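Local coordinates for protein RTX-adhesin (Marinomonas primoryensis, PDB 5IRB) that binds calcium ions and forms part of a giant bacterial adhesin that attaches its Antarctic bacterium to diatoms and ice, this piece being a chain of beta-sandwich domains, at residues A[13-18]-A[100-105]; A[78-83]-A[104-109]; A[31-36]-A[64-69]; A[49-54]-A[74-79]. All blocks are in the same frame, centred on the assembly; numbering follows the deposited sequence.

Interaction 1: A[13-18]-A[100-105]; sequences DPVTGD and STESFI. With CA (calcium ion), chain C.
A calcium-binding loop of the N-terminal beta-sandwich domain of this piece crosses from strand 8-12 in one sheet to strand 20-21, the parallel neighbour of strand 95-106 in the other, and packs on 95-106: Val15 lies against Phe104 and Glu102. The branch CG2 of Val15 does the touching, 4.0 Å from Phe104 CB, and it passes Glu102 CG almost as closely. It stands beside its own backbone N because CG1 takes the place anti to that N (chi1 174°). The Phe104 ring itself leads away from the loop. Glu102 extends CG anti to its backbone N and then bends at chi2 (62°), which carries the carboxylate to the Asp13-Pro14 link; OE2 comes within 3.9 Å of Pro14 CA. No direct hydrogen bond joins the two segments. One water takes that role, accepting from Val15 N and donating to Glu102 OE2 and to Ser103 O, so that three polar groups meet at a single point. Glu102, with Ile12, belongs to a magnesium site known for this protein, although no ion is bound to this chain there. The chain bends in a type II beta turn from Pro14 to Gly17, closed by Gly17 N on Pro14 O at 3.0 Å. Thr16 within the turn and Asp18 just after it bind calcium, with Val20, Glu25 and three waters adding to the site. Asp13 OD2 is hydrogen-bonded to Thr33. At the metal, Thr16 OG1 lies 2.6 Å and Asp18 OD1 2.5 Å from the calcium ion.

Interaction 2: A[78-83]-A[104-109]; sequences SDRIVD and FIVKTS. With CA (calcium ion), chain H.
One face of the Phe104 ring lies on the backbone of Arg80, whose CA is 3.7 Å from Phe104 CZ and whose CB stands over the ring centre; Glu102 O lies at the ring edge, in its plane. Val82 CG2 approaches the same ring obliquely, 3.8 Å from CE1, the two side chains crossing at about a right angle. The guanidinium of Arg80 is a second flat group: Val106 covers one of its faces, with CG2 3.7 Å above the plane over its centre and CB 3.7 Å from NH2. A bend at chi2 (80°) lays the guanidinium across Val106, while NH1 is hydrogen-bonded to Ser75 O and Asp77 O at the end of helix 71-76. The backbones meet once, through Phe104 N and Arg80 O at 3.0 Å. Next to Arg80 in the chain, Asp79 OD1 accepts from Ile81 N in an Asx turn, met from above the carboxylate plane, and also binds calcium at 2.4 Å. Ile81 O, Asp77 and three waters share that ion, and one of the waters donates to both Asp79 OD2 and Asp83 OD2. The arrangement is that of a calcium-bound turn leading into the antiparallel hairpin of strands 81-89 and 95-106 in a beta-sandwich domain.

Interaction 3: A[31-36]-A[64-69]; sequences TLTGVV and TWSVSV
Trp65 lies flat across the backbone of the neighbouring strand at Gly34. CB carries CG between the backbone N and the carbonyl carbon (chi1 54°), which folds the indole back over residues 33 to 35. CD1 then meets Gly34 O at 3.4 Å, and NE1 sits 3.2 Å from Gly34 C. NE1 is equally near Val35 N, but both are donors and no hydrogen bond forms. CE2 and CZ2 cover Gly34 N and CA, giving a CH-pi contact in which CA is 3.8 Å from the centroid of the five-membered ring. At the far rim CZ3 and CH2 reach Thr33 C. With no side chain at Gly34, the indole lies directly on the backbone. Strands 29-38 and 64-70 are antiparallel neighbours in one sheet of the beta-sandwich domain, their local axes at 159°. Leu32 pairs with Val67 and Gly34 with Trp65 as hydrogen-bonded pairs; the bond from Val67 N to Leu32 O, at 2.9 Å, runs nearly along the C=O axis. The face with Trp65, Leu32 and Val67 turns toward strand 43-50, where Val46 and Leu48 receive it. Leu32 CD1 meets Val69 CG2 at 3.8 Å, the two side chains crossing at about a right angle. On the other face Val35 CG1 touches Thr64 CG2 at 3.9 Å.

Interaction 4: A[49-54]-A[74-79]; sequences VINGVT and LSADSD. With CA (calcium ion), chain H.
Ile50 and Asp77 form the close-packed side of this contact, where the end of helix 71-76 meets the hairpin of strands 43-50 and 53-58. Ile50 CG2 fits against the helix backbone, 3.7 Å from Leu74 N, and touches Leu74 CD2 and Asp77 CB a little farther out. It gets there by standing anti to its own backbone N. The other end of Ile50, CD1, packs on Leu32 and Val69 of the facing sheet, in the sandwich core. Nearer the surface the contact thins to one amide beside one methyl. The type I' beta turn from Ile50 to Val53 projects outward, and Asn51 lays its amide beside Ala76, with ND2 3.5 Å from Ala76 CB; that nitrogen is hydrogen-bonded to Asp73 OD1. Between core and surface stands the Asp77 carboxylate. Its CG is anti to the backbone N (chi1 179°), which directs both oxygens at the calcium ion, OD1 at 2.4 Å and OD2 at 2.6 Å. Beyond the carboxylate three waters add to the calcium shell, one donating to Val49 O. OD1 also accepts from Asn51 N through its anti lone pair, at 2.9 Å and 165°. A buried carboxylate is thus held by a chelated metal and a nearly straight N-H bond: the ion probably offsets much of its charge, while OD1, through Asn51 N, joins the turn to the end of the helix.

Overall arrangement
The four contacts lie in the N-terminal beta-sandwich domain of this piece. Interactions 2 and 4, with centres 8 Å apart, share the calcium ion bound by Asp77, Asp79 and Ile81, and Asp83 O lies 2.8 Å from Val49 N, a probable hydrogen bond between neighbouring strands. Interaction 1 serves a different calcium ion but meets interaction 2 at Phe104, and Glu102 O lies 2.7 Å from Val82 N, a probable hydrogen bond. Interaction 3 lies in the facing sheet, its centre 16 Å from that of interaction 4; Leu32 CD1 touches Ile50 CD1 at 3.8 Å. Val15 of interaction 1 also packs on Leu32, so the core runs from one calcium loop to the other.

Interaction 1: A[13-18]-A[100-105]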
loop_
_atom_site.group_PDB
_atom_site.type_symbol
_atom_site.label_atom_id
_atom_site.label_comp_id
_atom_site.label_asym_id
_atom_site.label_seq_id
_atom_site.Cartn_x
_atom_site.Cartn_y
_atom_site.Cartn_z
ATOM N N ASP A 13 29.781 26.294 19.484
ATOM C CA ASP A 13 29.736 25.744 18.127
ATOM C C ASP A 13 28.366 25.131 17.856
ATOM O O ASP A 13 27.679 24.731 18.800
ATOM C CB ASP A 13 30.827 24.685 17.943
ATOM C CG ASP A 13 32.218 25.241 18.138
ATOM O OD1 ASP A 13 32.489 26.359 17.659
ATOM O OD2 ASP A 13 33.041 24.572 18.794
ATOM N N PRO A 14 27.969 25.041 16.572
ATOM C CA PRO A 14 26.708 24.385 16.205
ATOM C C PRO A 14 26.590 23.008 16.845
ATOM O O PRO A 14 27.551 22.242 16.827
ATOM C CB PRO A 14 26.800 24.282 14.684
ATOM C CG PRO A 14 27.617 25.485 14.304
ATOM C CD PRO A 14 28.644 25.629 15.398
ATOM N N VAL A 15 25.429 22.717 17.418
ATOM C CA VAL A 15 25.216 21.468 18.125
ATOM C C VAL A 15 25.319 20.231 17.222
ATOM O O VAL A 15 24.575 20.107 16.242
ATOM C CB VAL A 15 23.867 21.488 18.847
ATOM C CG1 VAL A 15 23.577 20.131 19.453
ATOM C CG2 VAL A 15 23.871 22.588 19.919
ATOM N N THR A 16 26.248 19.338 17.575
ATOM C CA THR A 16 26.685 18.204 16.747
ATOM C C THR A 16 27.088 18.588 15.325
ATOM O O THR A 16 26.934 17.790 14.396
ATOM C CB THR A 16 25.590 17.117 16.630
ATOM O OG1 THR A 16 24.462 17.642 15.919
ATOM C CG2 THR A 16 25.156 16.646 17.995
ATOM N N GLY A 17 27.600 19.801 15.147
ATOM C CA GLY A 17 28.005 20.248 13.826
ATOM C C GLY A 17 26.895 20.692 12.881
ATOM O O GLY A 17 27.047 21.713 12.205
ATOM N N ASP A 18 25.811 19.922 12.783
ATOM C CA ASP A 18 24.704 20.299 11.903
ATOM C C ASP A 18 23.537 21.027 12.587
ATOM O O ASP A 18 22.523 21.301 11.931
ATOM C CB ASP A 18 24.170 19.065 11.159
ATOM C CG ASP A 18 23.484 18.059 12.074
ATOM O OD1 ASP A 18 23.655 18.150 13.302
ATOM O OD2 ASP A 18 22.769 17.160 11.559
ATOM N N SER A 100 26.249 33.432 26.715
ATOM C CA SER A 100 25.971 33.120 25.327
ATOM C C SER A 100 24.798 32.151 25.255
ATOM O O SER A 100 24.417 31.539 26.259
ATOM C CB SER A 100 27.199 32.513 24.649
ATOM O OG SER A 100 27.001 32.416 23.252
ATOM N N THR A 101 24.235 32.013 24.068
ATOM C CA THR A 101 23.198 31.020 23.847
ATOM C C THR A 101 23.475 30.354 22.513
ATOM O O THR A 101 24.202 30.903 21.677
ATOM C CB THR A 101 21.771 31.609 23.842
ATOM O OG1 THR A 101 21.658 32.541 22.764
ATOM C CG2 THR A 101 21.445 32.309 25.176
ATOM N N GLU A 102 22.876 29.170 22.338
ATOM C CA GLU A 102 22.938 28.409 21.109
ATOM C C GLU A 102 21.612 27.682 20.913
ATOM O O GLU A 102 21.220 26.840 21.717
ATOM C CB GLU A 102 24.096 27.402 21.154
ATOM C CG GLU A 102 24.371 26.702 19.824
ATOM C CD GLU A 102 24.773 27.666 18.738
ATOM O OE1 GLU A 102 25.258 28.762 19.072
ATOM O OE2 GLU A 102 24.594 27.330 17.546
ATOM N N SER A 103 20.914 28.045 19.852
ATOM C CA SER A 103 19.701 27.340 19.470
ATOM C C SER A 103 20.022 26.144 18.588
ATOM O O SER A 103 21.079 26.070 17.954
ATOM C CB SER A 103 18.735 28.277 18.757
ATOM O OG SER A 103 19.208 28.614 17.470
ATOM N N PHE A 104 19.118 25.177 18.592
ATOM C CA PHE A 104 19.310 23.971 17.804
ATOM C C PHE A 104 17.944 23.422 17.443
ATOM O O PHE A 104 16.922 23.910 17.936
ATOM C CB PHE A 104 20.165 22.948 18.552
ATOM C CG PHE A 104 19.598 22.536 19.868
ATOM C CD1 PHE A 104 19.793 23.318 20.999
ATOM C CD2 PHE A 104 18.867 21.370 19.985
ATOM C CE1 PHE A 104 19.270 22.947 22.211
ATOM C CE2 PHE A 104 18.338 20.992 21.194
ATOM C CZ PHE A 104 18.537 21.785 22.315
ATOM N N ILE A 105 17.939 22.440 16.549
ATOM C CA ILE A 105 16.711 21.764 16.118
ATOM C C ILE A 105 16.652 20.329 16.633
ATOM O O ILE A 105 17.638 19.593 16.559
ATOM C CB ILE A 105 16.625 21.767 14.594
ATOM C CG1 ILE A 105 16.621 23.216 14.091
ATOM C CG2 ILE A 105 15.421 20.925 14.088
ATOM C CD1 ILE A 105 16.798 23.344 12.604
HETATM CA CA CA C . 23.279 15.942 14.371
HETATM O O HOH W 1 23.318 24.859 16.976
HETATM O O HOH W 2 25.536 15.723 13.343
HETATM O O HOH W 3 21.469 14.845 12.556
HETATM O O HOH W 4 23.405 13.816 12.446
#

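Interaction 2: A[78-83]-A[104-109]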
loop_
_atom_site.group_PDB
_atom_site.type_symbol
_atom_site.label_atom_id
_atom_site.label_comp_id
_atom_site.label_asym_id
_atom_site.label_seq_id
_atom_site.Cartn_x
_atom_site.Cartn_y
_atom_site.Cartn_z
ATOM N N SER A 78 13.119 22.710 26.642
ATOM C CA SER A 78 11.858 23.301 26.187
ATOM C C SER A 78 12.016 24.295 25.037
ATOM O O SER A 78 11.248 24.235 24.080
ATOM C CB SER A 78 11.121 23.970 27.344
ATOM O OG SER A 78 12.027 24.659 28.176
ATOM N N ASP A 79 12.985 25.210 25.108
ATOM C CA ASP A 79 13.072 26.190 24.031
ATOM C C ASP A 79 14.111 25.849 22.971
ATOM O O ASP A 79 14.346 26.653 22.079
ATOM C CB ASP A 79 13.329 27.594 24.588
ATOM C CG ASP A 79 14.621 27.689 25.380
ATOM O OD1 ASP A 79 15.292 26.668 25.579
ATOM O OD2 ASP A 79 14.953 28.800 25.815
ATOM N N ARG A 80 14.699 24.658 23.050
ATOM C CA ARG A 80 15.760 24.261 22.115
ATOM C C ARG A 80 16.879 25.314 22.072
ATOM O O ARG A 80 17.378 25.676 21.007
ATOM C CB ARG A 80 15.197 23.997 20.705
ATOM C CG ARG A 80 14.495 22.621 20.536
ATOM C CD ARG A 80 13.075 22.604 21.071
ATOM N NE ARG A 80 12.360 21.377 20.690
ATOM C CZ ARG A 80 12.409 20.227 21.361
ATOM N NH1 ARG A 80 13.128 20.122 22.475
ATOM N NH2 ARG A 80 11.732 19.175 20.930
ATOM N N ILE A 81 17.227 25.827 23.249
ATOM C CA ILE A 81 18.346 26.768 23.394
ATOM C C ILE A 81 19.237 26.328 24.533
ATOM O O ILE A 81 18.754 26.068 25.636
ATOM C CB ILE A 81 17.882 28.216 23.673
ATOM C CG1 ILE A 81 17.050 28.767 22.522
ATOM C CG2 ILE A 81 19.078 29.140 23.903
ATOM C CD1 ILE A 81 16.247 29.967 22.933
ATOM N N VAL A 82 20.530 26.221 24.243
ATOM C CA VAL A 82 21.543 26.020 25.261
ATOM C C VAL A 82 21.901 27.400 25.852
ATOM O O VAL A 82 22.304 28.289 25.110
ATOM C CB VAL A 82 22.797 25.357 24.676
ATOM C CG1 VAL A 82 23.885 25.242 25.753
ATOM C CG2 VAL A 82 22.470 23.988 24.079
ATOM N N ASP A 83 21.756 27.575 27.167
ATOM C CA ASP A 83 22.260 28.785 27.838
ATOM C C ASP A 83 23.660 28.528 28.391
ATOM O O ASP A 83 23.896 27.524 29.066
ATOM C CB ASP A 83 21.320 29.242 28.967
ATOM C CG ASP A 83 19.874 29.468 28.496
ATOM O OD1 ASP A 83 19.647 30.161 27.475
ATOM O OD2 ASP A 83 18.948 28.967 29.174
ATOM N N PHE A 104 19.118 25.177 18.592
ATOM C CA PHE A 104 19.310 23.971 17.804
ATOM C C PHE A 104 17.944 23.422 17.443
ATOM O O PHE A 104 16.922 23.910 17.936
ATOM C CB PHE A 104 20.165 22.948 18.552
ATOM C CG PHE A 104 19.598 22.536 19.868
ATOM C CD1 PHE A 104 19.793 23.318 20.999
ATOM C CD2 PHE A 104 18.867 21.370 19.985
ATOM C CE1 PHE A 104 19.270 22.947 22.211
ATOM C CE2 PHE A 104 18.338 20.992 21.194
ATOM C CZ PHE A 104 18.537 21.785 22.315
ATOM N N ILE A 105 17.939 22.440 16.549
ATOM C CA ILE A 105 16.711 21.764 16.118
ATOM C C ILE A 105 16.652 20.329 16.633
ATOM O O ILE A 105 17.638 19.593 16.559
ATOM C CB ILE A 105 16.625 21.767 14.594
ATOM C CG1 ILE A 105 16.621 23.216 14.091
ATOM C CG2 ILE A 105 15.421 20.925 14.088
ATOM C CD1 ILE A 105 16.798 23.344 12.604
ATOM N N VAL A 106 15.490 19.930 17.144
ATOM C CA VAL A 106 15.260 18.535 17.512
ATOM C C VAL A 106 14.290 17.885 16.513
ATOM O O VAL A 106 13.166 18.345 16.342
ATOM C CB VAL A 106 14.701 18.401 18.934
ATOM C CG1 VAL A 106 14.470 16.936 19.280
ATOM C CG2 VAL A 106 15.671 19.024 19.942
ATOM N N LYS A 107 14.763 16.811 15.886
ATOM C CA LYS A 107 14.051 16.027 14.875
ATOM C C LYS A 107 14.362 14.562 15.094
ATOM O O LYS A 107 15.312 14.035 14.527
ATOM C CB LYS A 107 14.471 16.457 13.467
ATOM C CG LYS A 107 13.664 15.838 12.314
ATOM C CD LYS A 107 12.191 16.196 12.335
ATOM C CE LYS A 107 11.460 15.536 11.153
ATOM N NZ LYS A 107 12.076 15.941 9.846
ATOM N N THR A 108 13.574 13.909 15.938
ATOM C CA THR A 108 13.897 12.557 16.335
ATOM C C THR A 108 13.022 11.489 15.677
ATOM O O THR A 108 13.296 10.301 15.823
ATOM C CB THR A 108 13.751 12.409 17.844
ATOM O OG1 THR A 108 12.434 12.836 18.206
ATOM C CG2 THR A 108 14.787 13.277 18.584
ATOM N N SER A 109 11.982 11.905 14.960
ATOM C CA SER A 109 11.267 10.986 14.083
ATOM C C SER A 109 10.564 11.697 12.934
ATOM O O SER A 109 10.527 12.925 12.869
ATOM C CB SER A 109 10.249 10.158 14.874
ATOM O OG SER A 109 9.293 10.997 15.490
HETATM CA CA CA H . 16.924 25.968 27.129
HETATM O O HOH W 5 14.986 25.642 28.729
HETATM O O HOH W 6 16.892 28.386 27.621
HETATM O O HOH W 7 18.546 25.941 29.101
#

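Interaction 3: A[31-36]-A[64-69]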
loop_
_atom_site.group_PDB
_atom_site.type_symbol
_atom_site.label_atom_id
_atom_site.label_comp_id
_atom_site.label_asym_id
_atom_site.label_seq_id
_atom_site.Cartn_x
_atom_site.Cartn_y
_atom_site.Cartn_z
ATOM N N THR A 31 28.639 15.753 22.541
ATOM C CA THR A 31 29.705 16.683 22.841
ATOM C C THR A 31 29.420 18.063 22.281
ATOM O O THR A 31 29.273 18.235 21.071
ATOM C CB THR A 31 31.031 16.179 22.289
ATOM O OG1 THR A 31 31.306 14.905 22.874
ATOM C CG2 THR A 31 32.163 17.153 22.645
ATOM N N LEU A 32 29.297 19.034 23.181
ATOM C CA LEU A 32 29.105 20.416 22.805
ATOM C C LEU A 32 30.448 21.104 22.976
ATOM O O LEU A 32 31.223 20.729 23.844
ATOM C CB LEU A 32 28.041 21.062 23.685
ATOM C CG LEU A 32 26.653 20.420 23.665
ATOM C CD1 LEU A 32 25.692 21.170 24.578
ATOM C CD2 LEU A 32 26.114 20.380 22.243
ATOM N N THR A 33 30.727 22.103 22.147
ATOM C CA THR A 33 32.057 22.683 22.092
ATOM C C THR A 33 31.923 24.165 21.814
ATOM O O THR A 33 30.880 24.619 21.346
ATOM C CB THR A 33 32.957 22.058 21.001
ATOM O OG1 THR A 33 32.510 22.473 19.710
ATOM C CG2 THR A 33 32.999 20.531 21.087
ATOM N N GLY A 34 32.983 24.917 22.103
ATOM C CA GLY A 34 33.020 26.303 21.721
ATOM C C GLY A 34 34.362 26.922 22.011
ATOM O O GLY A 34 35.370 26.230 22.194
ATOM N N VAL A 35 34.369 28.247 22.058
ATOM C CA VAL A 35 35.594 29.006 22.246
ATOM C C VAL A 35 35.301 30.190 23.159
ATOM O O VAL A 35 34.168 30.691 23.201
ATOM C CB VAL A 35 36.189 29.499 20.918
ATOM C CG1 VAL A 35 36.683 28.339 20.088
ATOM C CG2 VAL A 35 35.173 30.326 20.142
ATOM N N VAL A 36 36.318 30.615 23.899
ATOM C CA VAL A 36 36.273 31.856 24.663
ATOM C C VAL A 36 37.315 32.769 24.025
ATOM O O VAL A 36 38.452 32.378 23.863
ATOM C CB VAL A 36 36.582 31.650 26.162
ATOM C CG1 VAL A 36 36.542 32.990 26.915
ATOM C CG2 VAL A 36 35.642 30.623 26.795
ATOM N N THR A 64 39.615 27.008 23.545
ATOM C CA THR A 64 38.502 26.116 23.225
ATOM C C THR A 64 38.012 25.364 24.458
ATOM O O THR A 64 38.684 25.313 25.485
ATOM C CB THR A 64 38.874 25.040 22.163
ATOM O OG1 THR A 64 39.895 24.184 22.694
ATOM C CG2 THR A 64 39.352 25.667 20.861
ATOM N N TRP A 65 36.830 24.769 24.340
ATOM C CA TRP A 65 36.288 23.943 25.401
ATOM C C TRP A 65 35.313 22.947 24.787
ATOM O O TRP A 65 34.840 23.132 23.669
ATOM C CB TRP A 65 35.563 24.768 26.463
ATOM C CG TRP A 65 34.493 25.669 25.916
ATOM C CD1 TRP A 65 34.643 26.950 25.485
ATOM C CD2 TRP A 65 33.115 25.332 25.691
ATOM N NE1 TRP A 65 33.440 27.442 25.043
ATOM C CE2 TRP A 65 32.485 26.460 25.156
ATOM C CE3 TRP A 65 32.347 24.174 25.905
ATOM C CZ2 TRP A 65 31.131 26.488 24.840
ATOM C CZ3 TRP A 65 31.002 24.196 25.588
ATOM C CH2 TRP A 65 30.407 25.344 25.062
ATOM N N SER A 66 35.018 21.905 25.546
ATOM C CA SER A 66 34.233 20.788 25.066
ATOM C C SER A 66 33.708 20.047 26.285
ATOM O O SER A 66 34.412 19.926 27.284
ATOM C CB SER A 66 35.066 19.882 24.166
ATOM O OG SER A 66 34.969 18.538 24.596
ATOM N N VAL A 67 32.461 19.595 26.215
ATOM C CA VAL A 67 31.803 18.972 27.357
ATOM C C VAL A 67 30.734 17.971 26.913
ATOM O O VAL A 67 29.989 18.214 25.972
ATOM C CB VAL A 67 31.143 20.025 28.301
ATOM C CG1 VAL A 67 30.028 20.791 27.610
ATOM C CG2 VAL A 67 30.665 19.379 29.612
ATOM N N SER A 68 30.721 16.831 27.586
ATOM C CA SER A 68 29.719 15.790 27.384
ATOM C C SER A 68 28.383 16.123 28.056
ATOM O O SER A 68 28.341 16.424 29.261
ATOM C CB SER A 68 30.254 14.470 27.918
ATOM O OG SER A 68 30.391 13.537 26.868
ATOM N N VAL A 69 27.294 16.078 27.282
ATOM C CA VAL A 69 25.966 16.318 27.847
ATOM C C VAL A 69 24.993 15.193 27.455
ATOM O O VAL A 69 25.234 14.474 26.488
ATOM C CB VAL A 69 25.391 17.676 27.411
ATOM C CG1 VAL A 69 26.386 18.780 27.699
ATOM C CG2 VAL A 69 25.022 17.681 25.932
#

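Interaction 4: A[49-54]-A[74-79]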
loop_
_atom_site.group_PDB
_atom_site.type_symbol
_atom_site.label_atom_id
_atom_site.label_comp_id
_atom_site.label_asym_id
_atom_site.label_seq_id
_atom_site.Cartn_x
_atom_site.Cartn_y
_atom_site.Cartn_z
ATOM N N VAL A 49 23.556 25.317 30.702
ATOM C CA VAL A 49 22.308 24.810 31.274
ATOM C C VAL A 49 21.418 24.296 30.162
ATOM O O VAL A 49 21.188 24.986 29.177
ATOM C CB VAL A 49 21.557 25.870 32.111
ATOM C CG1 VAL A 49 20.240 25.287 32.649
ATOM C CG2 VAL A 49 22.442 26.372 33.256
ATOM N N ILE A 50 20.906 23.083 30.339
ATOM C CA ILE A 50 20.082 22.437 29.330
ATOM C C ILE A 50 19.050 21.601 30.042
ATOM O O ILE A 50 19.388 20.741 30.865
ATOM C CB ILE A 50 20.900 21.514 28.384
ATOM C CG1 ILE A 50 22.080 22.257 27.746
ATOM C CG2 ILE A 50 20.009 20.914 27.319
ATOM C CD1 ILE A 50 23.242 21.352 27.419
ATOM N N ASN A 51 17.788 21.877 29.732
ATOM C CA ASN A 51 16.657 21.162 30.332
ATOM C C ASN A 51 16.728 21.254 31.863
ATOM O O ASN A 51 16.464 20.285 32.570
ATOM C CB ASN A 51 16.648 19.704 29.836
ATOM C CG ASN A 51 15.402 18.913 30.284
ATOM O OD1 ASN A 51 14.303 19.450 30.325
ATOM N ND2 ASN A 51 15.587 17.639 30.601
ATOM N N GLY A 52 17.113 22.434 32.366
ATOM C CA GLY A 52 17.373 22.647 33.785
ATOM C C GLY A 52 18.589 21.960 34.392
ATOM O O GLY A 52 18.822 22.014 35.608
ATOM N N VAL A 53 19.408 21.341 33.551
ATOM C CA VAL A 53 20.539 20.575 34.062
ATOM C C VAL A 53 21.811 21.346 33.734
ATOM O O VAL A 53 21.998 21.796 32.600
ATOM C CB VAL A 53 20.616 19.162 33.450
ATOM C CG1 VAL A 53 21.817 18.418 33.998
ATOM C CG2 VAL A 53 19.326 18.374 33.725
ATOM N N THR A 54 22.681 21.490 34.733
ATOM C CA THR A 54 23.948 22.198 34.577
ATOM C C THR A 54 25.079 21.264 34.184
ATOM O O THR A 54 25.236 20.193 34.767
ATOM C CB THR A 54 24.333 22.927 35.876
ATOM O OG1 THR A 54 23.296 23.857 36.216
ATOM C CG2 THR A 54 25.663 23.688 35.715
ATOM N N LEU A 74 19.118 17.637 25.804
ATOM C CA LEU A 74 18.990 18.445 24.598
ATOM C C LEU A 74 17.609 18.207 23.953
ATOM O O LEU A 74 16.894 19.147 23.604
ATOM C CB LEU A 74 20.117 18.116 23.605
ATOM C CG LEU A 74 21.542 18.585 23.927
ATOM C CD1 LEU A 74 22.577 17.868 23.067
ATOM C CD2 LEU A 74 21.612 20.093 23.718
ATOM N N SER A 75 17.205 16.947 23.868
ATOM C CA SER A 75 15.937 16.622 23.235
ATOM C C SER A 75 14.747 17.198 24.016
ATOM O O SER A 75 13.798 17.721 23.424
ATOM C CB SER A 75 15.805 15.102 23.106
ATOM O OG SER A 75 14.536 14.760 22.589
ATOM N N ALA A 76 14.845 17.171 25.341
ATOM C CA ALA A 76 13.789 17.675 26.218
ATOM C C ALA A 76 13.795 19.190 26.423
ATOM O O ALA A 76 12.794 19.746 26.892
ATOM C CB ALA A 76 13.866 16.986 27.572
ATOM N N ASP A 77 14.912 19.854 26.116
ATOM C CA ASP A 77 15.059 21.275 26.460
ATOM C C ASP A 77 13.945 22.088 25.803
ATOM O O ASP A 77 13.856 22.169 24.574
ATOM C CB ASP A 77 16.444 21.802 26.034
ATOM C CG ASP A 77 16.645 23.281 26.355
ATOM O OD1 ASP A 77 17.015 23.617 27.518
ATOM O OD2 ASP A 77 16.429 24.115 25.430
ATOM N N SER A 78 13.119 22.710 26.642
ATOM C CA SER A 78 11.858 23.301 26.187
ATOM C C SER A 78 12.016 24.295 25.037
ATOM O O SER A 78 11.248 24.235 24.080
ATOM C CB SER A 78 11.121 23.970 27.344
ATOM O OG SER A 78 12.027 24.659 28.176
ATOM N N ASP A 79 12.985 25.210 25.108
ATOM C CA ASP A 79 13.072 26.190 24.031
ATOM C C ASP A 79 14.111 25.849 22.971
ATOM O O ASP A 79 14.346 26.653 22.079
ATOM C CB ASP A 79 13.329 27.594 24.588
ATOM C CG ASP A 79 14.621 27.689 25.380
ATOM O OD1 ASP A 79 15.292 26.668 25.579
ATOM O OD2 ASP A 79 14.953 28.800 25.815
HETATM CA CA CA H . 16.924 25.968 27.129
HETATM O O HOH W 7 18.546 25.941 29.101
HETATM O O HOH W 5 14.986 25.642 28.729
HETATM O O HOH W 6 16.892 28.386 27.621
#